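Local coordinates for protein acetyltransferase (Brucella abortus str. 2308 A, PDB 4ZBG) that binds acetyl-coenzyme A and, as a member of the GNAT family, probably transfers its acetyl group to an amine of an acceptor substrate, at residues R23-R31 with G87-R95; G101-L109 with G127-K135. All blocks are in the same frame, centred on the assembly; numbering follows the deposited sequence. Where two conformers were deposited one is given.

Contact 1 of 2, residues R23-R31 with G87-R95; sequences RQVTEAAFR and GPVSVLPAR. With ACO (acetyl coenzyme *a), chain B.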
loop_
_atom_site.group_PDB
_atom_site.type_symbol
_atom_site.label_atom_id
_atom_site.label_comp_id
_atom_site.label_asym_id
_atom_site.label_seq_id
_atom_site.Cartn_x
_atom_site.Cartn_y
_atom_site.Cartn_z
ATOM N N ARG A 23 5.162 3.597 11.340
ATOM C CA ARG A 23 6.541 3.518 10.895
ATOM C C ARG A 23 7.295 2.396 11.602
ATOM O O ARG A 23 8.096 1.701 10.996
ATOM C CB ARG A 23 7.252 4.859 11.062
ATOM C CG ARG A 23 8.684 4.831 10.569
ATOM C CD ARG A 23 9.133 6.208 10.179
ATOM N NE ARG A 23 10.538 6.221 9.795
ATOM C CZ ARG A 23 11.136 7.249 9.211
ATOM N NH1 ARG A 23 10.444 8.335 8.882
ATOM N NH2 ARG A 23 12.427 7.171 8.932
ATOM N N GLN A 24 6.988 2.182 12.874
ATOM C CA GLN A 24 7.593 1.080 13.619
ATOM C C GLN A 24 7.235 -0.280 13.011
ATOM O O GLN A 24 8.090 -1.150 12.853
ATOM C CB GLN A 24 7.147 1.138 15.077
ATOM C CG GLN A 24 7.692 0.028 15.955
ATOM C CD GLN A 24 7.035 -0.007 17.329
ATOM O OE1 GLN A 24 6.303 0.910 17.710
ATOM N NE2 GLN A 24 7.286 -1.078 18.073
ATOM N N VAL A 25 5.967 -0.461 12.666
ATOM C CA VAL A 25 5.534 -1.707 12.047
ATOM C C VAL A 25 6.196 -1.900 10.678
ATOM O O VAL A 25 6.685 -2.986 10.350
ATOM C CB VAL A 25 4.002 -1.754 11.951
ATOM C CG1 VAL A 25 3.565 -2.936 11.118
ATOM C CG2 VAL A 25 3.395 -1.823 13.355
ATOM N N THR A 26 6.207 -0.836 9.885
ATOM C CA THR A 26 6.801 -0.877 8.563
ATOM C C THR A 26 8.274 -1.262 8.677
ATOM O O THR A 26 8.763 -2.150 7.971
ATOM C CB THR A 26 6.681 0.498 7.877
ATOM O OG1 THR A 26 5.300 0.839 7.751
ATOM C CG2 THR A 26 7.305 0.494 6.508
ATOM N N GLU A 27 8.991 -0.607 9.583
ATOM C CA GLU A 27 10.416 -0.860 9.697
ATOM C C GLU A 27 10.702 -2.256 10.230
ATOM O O GLU A 27 11.664 -2.892 9.803
ATOM C CB GLU A 27 11.103 0.248 10.495
ATOM C CG GLU A 27 11.097 1.541 9.682
ATOM C CD GLU A 27 11.710 2.740 10.367
ATOM O OE1 GLU A 27 11.956 2.712 11.586
ATOM O OE2 GLU A 27 11.930 3.736 9.658
ATOM N N ALA A 28 9.841 -2.761 11.114
ATOM C CA ALA A 28 9.990 -4.132 11.604
ATOM C C ALA A 28 9.775 -5.130 10.472
ATOM O O ALA A 28 10.508 -6.110 10.342
ATOM C CB ALA A 28 9.020 -4.408 12.736
ATOM N N ALA A 29 8.771 -4.880 9.639
ATOM C CA ALA A 29 8.464 -5.792 8.540
ATOM C C ALA A 29 9.602 -5.853 7.516
ATOM O O ALA A 29 9.917 -6.917 6.982
ATOM C CB ALA A 29 7.165 -5.385 7.867
ATOM N N PHE A 30 10.219 -4.709 7.228
ATOM C CA PHE A 30 11.239 -4.633 6.179
ATOM C C PHE A 30 12.658 -4.864 6.692
ATOM O O PHE A 30 13.570 -5.050 5.898
ATOM C CB PHE A 30 11.141 -3.307 5.422
ATOM C CG PHE A 30 10.023 -3.282 4.424
ATOM C CD1 PHE A 30 10.220 -3.767 3.141
ATOM C CD2 PHE A 30 8.757 -2.841 4.783
ATOM C CE1 PHE A 30 9.189 -3.774 2.222
ATOM C CE2 PHE A 30 7.720 -2.849 3.864
ATOM C CZ PHE A 30 7.935 -3.311 2.583
ATOM N N ARG A 31 12.856 -4.873 8.011
ATOM C CA ARG A 31 14.207 -5.000 8.554
ATOM C C ARG A 31 14.992 -6.202 8.005
ATOM O O ARG A 31 16.158 -6.043 7.654
ATOM C CB ARG A 31 14.201 -4.992 10.090
ATOM C CG ARG A 31 15.588 -4.790 10.690
ATOM C CD ARG A 31 15.518 -4.448 12.168
ATOM N NE ARG A 31 14.759 -3.225 12.417
ATOM C CZ ARG A 31 13.617 -3.180 13.096
ATOM N NH1 ARG A 31 13.100 -4.292 13.609
ATOM N NH2 ARG A 31 12.992 -2.024 13.268
ATOM N N GLY A 87 1.779 0.278 -2.066
ATOM C CA GLY A 87 3.001 -0.032 -1.353
ATOM C C GLY A 87 3.590 1.145 -0.607
ATOM O O GLY A 87 3.436 2.294 -1.016
ATOM N N PRO A 88 4.304 0.868 0.489
ATOM C CA PRO A 88 4.476 -0.473 1.063
ATOM C C PRO A 88 3.209 -1.021 1.711
ATOM O O PRO A 88 2.301 -0.269 2.063
ATOM C CB PRO A 88 5.525 -0.239 2.156
ATOM C CG PRO A 88 5.315 1.170 2.553
ATOM C CD PRO A 88 5.000 1.901 1.274
ATOM N N VAL A 89 3.164 -2.345 1.828
ATOM C CA VAL A 89 2.250 -3.032 2.729
ATOM C C VAL A 89 3.126 -3.813 3.700
ATOM O O VAL A 89 4.119 -4.429 3.288
ATOM C CB VAL A 89 1.228 -3.921 1.966
ATOM C CG1 VAL A 89 1.910 -4.930 1.045
ATOM C CG2 VAL A 89 0.288 -4.613 2.949
ATOM N N SER A 90 2.763 -3.775 4.980
ATOM C CA SER A 90 3.610 -4.293 6.049
ATOM C C SER A 90 2.752 -4.928 7.115
ATOM O O SER A 90 1.755 -4.346 7.525
ATOM C CB SER A 90 4.373 -3.143 6.727
ATOM O OG SER A 90 5.093 -2.362 5.797
ATOM N N VAL A 91 3.154 -6.099 7.588
ATOM C CA VAL A 91 2.488 -6.741 8.720
ATOM C C VAL A 91 3.572 -7.145 9.709
ATOM O O VAL A 91 4.634 -7.604 9.300
ATOM C CB VAL A 91 1.633 -7.953 8.267
ATOM C CG1 VAL A 91 1.110 -8.763 9.467
ATOM C CG2 VAL A 91 0.477 -7.480 7.390
ATOM N N LEU A 92 3.317 -6.966 11.007
ATOM C CA LEU A 92 4.278 -7.393 12.020
ATOM C C LEU A 92 4.689 -8.828 11.742
ATOM O O LEU A 92 3.825 -9.682 11.547
ATOM C CB LEU A 92 3.645 -7.335 13.405
ATOM C CG LEU A 92 3.524 -5.961 14.053
ATOM C CD1 LEU A 92 2.787 -6.076 15.378
ATOM C CD2 LEU A 92 4.897 -5.334 14.260
ATOM N N PRO A 93 6.004 -9.099 11.736
ATOM C CA PRO A 93 6.456 -10.453 11.414
ATOM C C PRO A 93 5.716 -11.566 12.165
ATOM O O PRO A 93 5.328 -12.564 11.548
ATOM C CB PRO A 93 7.938 -10.400 11.776
ATOM C CG PRO A 93 8.318 -9.005 11.346
ATOM C CD PRO A 93 7.129 -8.142 11.748
ATOM N N ALA A 94 5.507 -11.400 13.468
ATOM C CA ALA A 94 4.859 -12.435 14.262
ATOM C C ALA A 94 3.426 -12.731 13.833
ATOM O O ALA A 94 2.928 -13.832 14.073
ATOM C CB ALA A 94 4.891 -12.059 15.722
ATOM N N ARG A 95 2.767 -11.755 13.215
ATOM C CA ARG A 95 1.368 -11.899 12.837
ATOM C C ARG A 95 1.165 -12.121 11.343
ATOM O O ARG A 95 0.036 -12.109 10.877
ATOM C CB ARG A 95 0.546 -10.701 13.324
ATOM C CG ARG A 95 0.448 -10.585 14.852
ATOM C CD ARG A 95 -0.314 -11.752 15.492
ATOM N NE ARG A 95 -1.716 -11.751 15.087
ATOM C CZ ARG A 95 -2.699 -11.138 15.740
ATOM N NH1 ARG A 95 -2.452 -10.465 16.854
ATOM N NH2 ARG A 95 -3.939 -11.193 15.276
HETATM N N1A ACO B . -3.829 -20.764 6.071
HETATM C C2A ACO B . -2.902 -21.038 5.160
HETATM N N3A ACO B . -2.186 -20.086 4.585
HETATM C C4A ACO B . -2.385 -18.804 4.910
HETATM C C5A ACO B . -3.337 -18.477 5.848
HETATM C C6A ACO B . -4.070 -19.518 6.435
HETATM N N6A ACO B . -5.082 -19.229 7.431
HETATM N N7A ACO B . -3.337 -17.146 5.984
HETATM C C8A ACO B . -2.421 -16.669 5.155
HETATM N N9A ACO B . -1.829 -17.650 4.495
HETATM C C1B ACO B . -0.773 -17.520 3.492
HETATM C C2B ACO B . -1.129 -16.865 2.382
HETATM O O2B ACO B . -1.810 -17.693 1.413
HETATM C C3B ACO B . 0.322 -16.303 1.782
HETATM O O3B ACO B . 1.064 -17.394 1.176
HETATM P P3B ACO B . 1.085 -17.679 -0.446
HETATM O O7A ACO B . 2.014 -18.856 -0.629
HETATM O O8A ACO B . 1.603 -16.447 -1.148
HETATM O O9A ACO B . -0.332 -17.998 -0.868
HETATM C C4B ACO B . 0.965 -15.856 2.865
HETATM O O4B ACO B . 0.324 -16.601 4.097
HETATM C C5B ACO B . 0.821 -14.359 3.196
HETATM O O5B ACO B . -0.517 -13.962 3.026
HETATM P P1A ACO B . -1.268 -12.983 4.101
HETATM O O1A ACO B . -1.429 -13.636 5.440
HETATM O O2A ACO B . -2.508 -12.476 3.419
HETATM O O3A ACO B . -0.282 -11.708 4.215
HETATM P P2A ACO B . 0.593 -11.252 5.492
HETATM O O4A ACO B . -0.298 -10.752 6.586
HETATM O O5A ACO B . 1.615 -12.296 5.845
HETATM O O6A ACO B . 1.305 -9.950 4.844
HETATM C CBP ACO B . 3.186 -9.068 3.668
HETATM C CCP ACO B . 2.021 -10.060 3.635
HETATM C CDP ACO B . 3.891 -9.120 2.314
HETATM C CEP ACO B . 2.616 -7.679 3.928
HETATM C CAP ACO B . 4.140 -9.472 4.794
HETATM O OAP ACO B . 4.753 -10.689 4.441
HETATM C C9P ACO B . 5.230 -8.440 5.090
HETATM O O9P ACO B . 5.045 -7.479 5.775
HETATM N N8P ACO B . 6.507 -8.716 4.499
HETATM C C7P ACO B . 7.645 -7.847 4.703
HETATM C C6P ACO B . 7.466 -6.516 3.990
HETATM C C5P ACO B . 7.179 -6.715 2.517
HETATM O O5P ACO B . 7.887 -7.368 1.813
HETATM N N4P ACO B . 6.006 -6.072 2.002
HETATM C C3P ACO B . 5.659 -6.209 0.603
HETATM C C2P ACO B . 6.501 -5.276 -0.257
HETATM S S1P ACO B . 5.860 -5.305 -1.953
HETATM C C ACO B . 4.491 -4.136 -1.928
HETATM O O ACO B . 4.284 -3.467 -0.965
HETATM C CH3 ACO B . 3.629 -4.064 -3.176
HETATM O O HOH W 1 3.839 0.005 5.480
#

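Contact 2 of 2, residues G101-L109 with G127-K135; sequences GGKLIREGL and GYYRRFGFK. With ACO (acetyl coenzyme *a), chain B.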
loop_
_atom_site.group_PDB
_atom_site.type_symbol
_atom_site.label_atom_id
_atom_site.label_comp_id
_atom_site.label_asym_id
_atom_site.label_seq_id
_atom_site.Cartn_x
_atom_site.Cartn_y
_atom_site.Cartn_z
ATOM N N GLY A 101 -2.463 -9.144 5.769
ATOM C CA GLY A 101 -2.063 -8.436 4.570
ATOM C C GLY A 101 -3.145 -8.494 3.510
ATOM O O GLY A 101 -3.473 -7.483 2.889
ATOM N N GLY A 102 -3.711 -9.681 3.304
ATOM C CA GLY A 102 -4.754 -9.841 2.310
ATOM C C GLY A 102 -5.971 -8.995 2.624
ATOM O O GLY A 102 -6.592 -8.432 1.726
ATOM N N LYS A 103 -6.340 -8.918 3.898
ATOM C CA LYS A 103 -7.475 -8.086 4.293
ATOM C C LYS A 103 -7.199 -6.601 4.054
ATOM O O LYS A 103 -8.074 -5.881 3.573
ATOM C CB LYS A 103 -7.898 -8.354 5.744
ATOM C CG LYS A 103 -8.567 -9.695 5.913
ATOM C CD LYS A 103 -8.788 -10.013 7.382
ATOM C CE LYS A 103 -9.369 -11.409 7.567
ATOM N NZ LYS A 103 -9.191 -11.875 8.965
ATOM N N LEU A 104 -5.991 -6.147 4.388
ATOM C CA LEU A 104 -5.605 -4.756 4.141
ATOM C C LEU A 104 -5.641 -4.427 2.657
ATOM O O LEU A 104 -6.122 -3.367 2.252
ATOM C CB LEU A 104 -4.204 -4.490 4.688
ATOM C CG LEU A 104 -4.145 -4.318 6.202
ATOM C CD1 LEU A 104 -2.706 -4.398 6.671
ATOM C CD2 LEU A 104 -4.767 -2.982 6.601
ATOM N N ILE A 105 -5.114 -5.333 1.843
ATOM C CA ILE A 105 -5.064 -5.108 0.403
ATOM C C ILE A 105 -6.471 -5.057 -0.182
ATOM O O ILE A 105 -6.805 -4.137 -0.929
ATOM C CB ILE A 105 -4.180 -6.154 -0.302
ATOM C CG1 ILE A 105 -2.719 -5.991 0.135
ATOM C CG2 ILE A 105 -4.343 -6.050 -1.813
ATOM C CD1 ILE A 105 -1.857 -7.195 -0.171
ATOM N N ARG A 106 -7.308 -6.036 0.157
ATOM C CA ARG A 106 -8.663 -6.062 -0.387
ATOM C C ARG A 106 -9.450 -4.825 0.033
ATOM O O ARG A 106 -10.166 -4.230 -0.776
ATOM C CB ARG A 106 -9.396 -7.343 0.017
ATOM C CG ARG A 106 -8.894 -8.580 -0.704
ATOM C CD ARG A 106 -9.833 -9.758 -0.541
ATOM N NE ARG A 106 -9.269 -10.968 -1.136
ATOM C CZ ARG A 106 -8.398 -11.754 -0.520
ATOM N NH1 ARG A 106 -7.983 -11.447 0.699
ATOM N NH2 ARG A 106 -7.930 -12.842 -1.122
ATOM N N GLU A 107 -9.320 -4.430 1.293
ATOM C CA GLU A 107 -10.043 -3.264 1.758
ATOM C C GLU A 107 -9.530 -1.976 1.097
ATOM O O GLU A 107 -10.322 -1.111 0.703
ATOM C CB GLU A 107 -10.014 -3.192 3.285
ATOM C CG GLU A 107 -10.791 -2.027 3.845
ATOM C CD GLU A 107 -12.252 -2.014 3.442
ATOM O OE1 GLU A 107 -12.854 -3.090 3.187
ATOM O OE2 GLU A 107 -12.806 -0.901 3.399
ATOM N N GLY A 108 -8.214 -1.847 0.958
ATOM C CA GLY A 108 -7.650 -0.693 0.280
ATOM C C GLY A 108 -8.104 -0.569 -1.161
ATOM O O GLY A 108 -8.480 0.515 -1.621
ATOM N N LEU A 109 -8.086 -1.688 -1.882
ATOM C CA LEU A 109 -8.538 -1.684 -3.269
ATOM C C LEU A 109 -10.015 -1.316 -3.358
ATOM O O LEU A 109 -10.420 -0.574 -4.252
ATOM C CB LEU A 109 -8.288 -3.038 -3.917
ATOM C CG LEU A 109 -6.815 -3.407 -4.081
ATOM C CD1 LEU A 109 -6.718 -4.854 -4.535
ATOM C CD2 LEU A 109 -6.105 -2.474 -5.052
ATOM N N GLY A 127 3.235 -14.358 -7.559
ATOM C CA GLY A 127 1.913 -14.961 -7.514
ATOM C C GLY A 127 0.915 -14.454 -6.489
ATOM O O GLY A 127 -0.297 -14.584 -6.688
ATOM N N TYR A 128 1.405 -13.881 -5.394
ATOM C CA TYR A 128 0.538 -13.530 -4.271
ATOM C C TYR A 128 -0.608 -12.598 -4.656
ATOM O O TYR A 128 -1.748 -12.803 -4.240
ATOM C CB TYR A 128 1.361 -12.908 -3.140
ATOM C CG TYR A 128 0.532 -12.396 -1.983
ATOM C CD1 TYR A 128 -0.099 -13.273 -1.106
ATOM C CD2 TYR A 128 0.393 -11.034 -1.761
ATOM C CE1 TYR A 128 -0.855 -12.797 -0.042
ATOM C CE2 TYR A 128 -0.357 -10.549 -0.701
ATOM C CZ TYR A 128 -0.976 -11.431 0.155
ATOM O OH TYR A 128 -1.716 -10.924 1.196
ATOM N N TYR A 129 -0.308 -11.586 -5.459
ATOM C CA TYR A 129 -1.279 -10.537 -5.733
ATOM C C TYR A 129 -2.332 -10.936 -6.766
ATOM O O TYR A 129 -3.290 -10.208 -6.992
ATOM C CB TYR A 129 -0.565 -9.238 -6.117
ATOM C CG TYR A 129 0.377 -8.763 -5.028
ATOM C CD1 TYR A 129 -0.087 -7.989 -3.970
ATOM C CD2 TYR A 129 1.728 -9.107 -5.047
ATOM C CE1 TYR A 129 0.772 -7.552 -2.968
ATOM C CE2 TYR A 129 2.594 -8.678 -4.048
ATOM C CZ TYR A 129 2.110 -7.903 -3.007
ATOM O OH TYR A 129 2.964 -7.473 -2.006
ATOM N N ARG A 130 -2.182 -12.115 -7.360
ATOM C CA ARG A 130 -3.190 -12.612 -8.296
ATOM C C ARG A 130 -4.555 -12.758 -7.630
ATOM O O ARG A 130 -5.583 -12.637 -8.294
ATOM C CB ARG A 130 -2.759 -13.945 -8.905
ATOM C CG ARG A 130 -1.564 -13.830 -9.826
ATOM C CD ARG A 130 -1.102 -15.202 -10.296
ATOM N NE ARG A 130 -2.183 -15.986 -10.890
ATOM C CZ ARG A 130 -2.475 -15.996 -12.187
ATOM N NH1 ARG A 130 -3.475 -16.742 -12.639
ATOM N NH2 ARG A 130 -1.769 -15.257 -13.034
ATOM N N ARG A 131 -4.569 -13.019 -6.323
ATOM C CA ARG A 131 -5.826 -13.227 -5.608
ATOM C C ARG A 131 -6.660 -11.951 -5.524
ATOM O O ARG A 131 -7.841 -12.013 -5.196
ATOM C CB ARG A 131 -5.573 -13.801 -4.204
ATOM C CG ARG A 131 -4.976 -12.803 -3.214
ATOM C CD ARG A 131 -4.366 -13.504 -2.004
ATOM N NE ARG A 131 -3.292 -14.388 -2.437
ATOM C CZ ARG A 131 -2.797 -15.401 -1.733
ATOM N NH1 ARG A 131 -3.225 -15.656 -0.503
ATOM N NH2 ARG A 131 -1.857 -16.158 -2.279
ATOM N N PHE A 132 -6.048 -10.803 -5.814
ATOM C CA PHE A 132 -6.767 -9.536 -5.816
ATOM C C PHE A 132 -7.042 -9.071 -7.243
ATOM O O PHE A 132 -7.502 -7.947 -7.457
ATOM C CB PHE A 132 -5.973 -8.456 -5.075
ATOM C CG PHE A 132 -5.309 -8.946 -3.817
ATOM C CD1 PHE A 132 -6.060 -9.225 -2.683
ATOM C CD2 PHE A 132 -3.934 -9.134 -3.769
ATOM C CE1 PHE A 132 -5.447 -9.683 -1.523
ATOM C CE2 PHE A 132 -3.318 -9.596 -2.619
ATOM C CZ PHE A 132 -4.076 -9.870 -1.488
ATOM N N GLY A 133 -6.734 -9.914 -8.222
ATOM C CA GLY A 133 -6.988 -9.559 -9.608
ATOM C C GLY A 133 -5.837 -8.921 -10.366
ATOM O O GLY A 133 -5.986 -8.585 -11.534
ATOM N N PHE A 134 -4.687 -8.748 -9.723
ATOM C CA PHE A 134 -3.524 -8.209 -10.420
ATOM C C PHE A 134 -3.011 -9.165 -11.485
ATOM O O PHE A 134 -2.947 -10.378 -11.276
ATOM C CB PHE A 134 -2.396 -7.885 -9.441
ATOM C CG PHE A 134 -2.650 -6.664 -8.609
ATOM C CD1 PHE A 134 -2.239 -5.416 -9.042
ATOM C CD2 PHE A 134 -3.308 -6.768 -7.395
ATOM C CE1 PHE A 134 -2.484 -4.296 -8.282
ATOM C CE2 PHE A 134 -3.550 -5.656 -6.633
ATOM C CZ PHE A 134 -3.133 -4.414 -7.078
ATOM N N LYS A 135 -2.632 -8.600 -12.627
ATOM C CA LYS A 135 -2.084 -9.383 -13.730
ATOM C C LYS A 135 -0.728 -8.829 -14.163
ATOM O O LYS A 135 -0.463 -7.640 -14.011
ATOM C CB LYS A 135 -3.062 -9.400 -14.906
ATOM C CG LYS A 135 -4.397 -10.061 -14.566
ATOM C CD LYS A 135 -5.273 -10.245 -15.794
ATOM C CE LYS A 135 -5.641 -8.913 -16.426
ATOM N NZ LYS A 135 -6.480 -9.103 -17.647
HETATM N N1A ACO B . -3.829 -20.764 6.071
HETATM C C2A ACO B . -2.902 -21.038 5.160
HETATM N N3A ACO B . -2.186 -20.086 4.585
HETATM C C4A ACO B . -2.385 -18.804 4.910
HETATM C C5A ACO B . -3.337 -18.477 5.848
HETATM C C6A ACO B . -4.070 -19.518 6.435
HETATM N N6A ACO B . -5.082 -19.229 7.431
HETATM N N7A ACO B . -3.337 -17.146 5.984
HETATM C C8A ACO B . -2.421 -16.669 5.155
HETATM N N9A ACO B . -1.829 -17.650 4.495
HETATM C C1B ACO B . -0.773 -17.520 3.492
HETATM C C2B ACO B . -1.129 -16.865 2.382
HETATM O O2B ACO B . -1.810 -17.693 1.413
HETATM C C3B ACO B . 0.322 -16.303 1.782
HETATM O O3B ACO B . 1.064 -17.394 1.176
HETATM P P3B ACO B . 1.085 -17.679 -0.446
HETATM O O7A ACO B . 2.014 -18.856 -0.629
HETATM O O8A ACO B . 1.603 -16.447 -1.148
HETATM O O9A ACO B . -0.332 -17.998 -0.868
HETATM C C4B ACO B . 0.965 -15.856 2.865
HETATM O O4B ACO B . 0.324 -16.601 4.097
HETATM C C5B ACO B . 0.821 -14.359 3.196
HETATM O O5B ACO B . -0.517 -13.962 3.026
HETATM P P1A ACO B . -1.268 -12.983 4.101
HETATM O O1A ACO B . -1.429 -13.636 5.440
HETATM O O2A ACO B . -2.508 -12.476 3.419
HETATM O O3A ACO B . -0.282 -11.708 4.215
HETATM P P2A ACO B . 0.593 -11.252 5.492
HETATM O O4A ACO B . -0.298 -10.752 6.586
HETATM O O5A ACO B . 1.615 -12.296 5.845
HETATM O O6A ACO B . 1.305 -9.950 4.844
HETATM C CBP ACO B . 3.186 -9.068 3.668
HETATM C CCP ACO B . 2.021 -10.060 3.635
HETATM C CDP ACO B . 3.891 -9.120 2.314
HETATM C CEP ACO B . 2.616 -7.679 3.928
HETATM C CAP ACO B . 4.140 -9.472 4.794
HETATM O OAP ACO B . 4.753 -10.689 4.441
HETATM C C9P ACO B . 5.230 -8.440 5.090
HETATM O O9P ACO B . 5.045 -7.479 5.775
HETATM N N8P ACO B . 6.507 -8.716 4.499
HETATM C C7P ACO B . 7.645 -7.847 4.703
HETATM C C6P ACO B . 7.466 -6.516 3.990
HETATM C C5P ACO B . 7.179 -6.715 2.517
HETATM O O5P ACO B . 7.887 -7.368 1.813
HETATM N N4P ACO B . 6.006 -6.072 2.002
HETATM C C3P ACO B . 5.659 -6.209 0.603
HETATM C C2P ACO B . 6.501 -5.276 -0.257
HETATM S S1P ACO B . 5.860 -5.305 -1.953
HETATM C C ACO B . 4.491 -4.136 -1.928
HETATM O O ACO B . 4.284 -3.467 -0.965
HETATM C CH3 ACO B . 3.629 -4.064 -3.176
HETATM O O HOH W 2 -9.464 -13.880 -3.324
HETATM O O HOH W 3 -9.783 -10.363 -4.182
#

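Contact 1 of 2, residues R23-R31 with G87-R95
Ser90, on strand 87-91, sits under helix 23-30 where Thr26 and Ala29 pass over it, and it loses more area to the helix than any other residue here. Its CB lies 3.8 Å from Ala29 CB. The hydroxyl, anti to the carbonyl carbon (chi1 -54°), reaches the edge of the Phe30 ring, with OG 3.3 Å from CE2 and close to the ring plane. One water joins the two elements: it donates to Thr26 OG1 at 2.8 Å and is hydrogen-bonded to Ser90 OG at 2.7 Å. Thr26 OG1 is also bonded to the Ile22 carbonyl one turn back, so the threonine hydroxyl has a partner on its own helix as well as the water. Val25 is the second large contributor. Both its methyls face the CD2 branch of Leu92, which crosses it at about a right angle; CG2 is the nearer, 3.9 Å from Leu92 CD2. Farther along, Pro93 leans on Ala28. The short-segment axes are 7.0 Å apart and nearly perpendicular (86°), a close approach that small residues such as Ala29 and Ser90 allow. Phe30 touches Pro88 CB through CE2 at 3.8 Å, while C6P of the cofactor lies over the centre of one ring face. Helix and strand thus meet by packing and one shared water. Backbone polarity is spent elsewhere: Ser90 pairs with His68, while Val89 O accepts from pantetheine N4P, Val91 N donates to O9P, and Val89 N donates to the acetyl carbonyl O, holding the reactive end.

Contact 2 of 2, residues G101-L109 with G127-K135
Ile105 and Phe132 form the tight centre. Ile105 CG2, anti to the backbone N, stands over the Phe132 ring 3.5 Å from its centroid and only 4° off the normal, a CH-pi contact. Arg131 CG covers the opposite face, so the ring is held between an isoleucine methyl from the helix and the arginine next to it in sequence. Ile105 CD1 continues to the edge of the Tyr128 ring, 3.7 Å from CE2, and Leu109 CD1 touches both Phe132 CB and Phe134 CE2. On the helix side Leu109 and Ile105 also pack on the sheet, against Phe71 and Ile69.

The outer side is looser and wet. Arg106 runs extended from CG to NE along the solvent side, its CG at the Phe132 ring edge. Phe132 CE1 points at one face of its guanidinium, the two planes steeply inclined at 62°. Two waters link it to the Arg131 carbonyl: one accepts from Arg106 NH2, the other from NE, and both donate to Arg131 O.

Arg131 turns the other way. Its chain bends at chi3 (61°), its NE donates to Tyr128 O, and Tyr128 CD1 lies over one face of its guanidinium. From there NH2 meets the 3'-phosphate oxygen O9A at 2.8 Å and NH1 meets ribose O2B. At the helix start, Gly101 N bonds O4A at 2.8 Å, while Gly102 N and Tyr128 OH both donate to O2A. With the amides of Gly97 and Gly99, these form the pyrophosphate-binding loop and helix N-terminus characteristic of the GNAT fold.

In the fold
Both contacts are largely buried and line the same cofactor, yet they handle different parts of it. Contact 1 pairs a helix with a sheet strand and serves the pantetheine arm through backbone groups; contact 2 packs a helix against an irregular 3-10 segment and receives the phosphates through glycine amides, a tyrosine and an arginine. Strand 83-91 and helix 100-114 follow one another in the chain, and the contact centres lie about 17 Å apart. They meet where Val91 CG2 approaches Gly101 N at 3.7 Å. Small and aliphatic side chains, one ring and a single bridging water mark contact 1, whereas a methyl-on-ring CH-pi core edged by a water-bridged arginine marks contact 2.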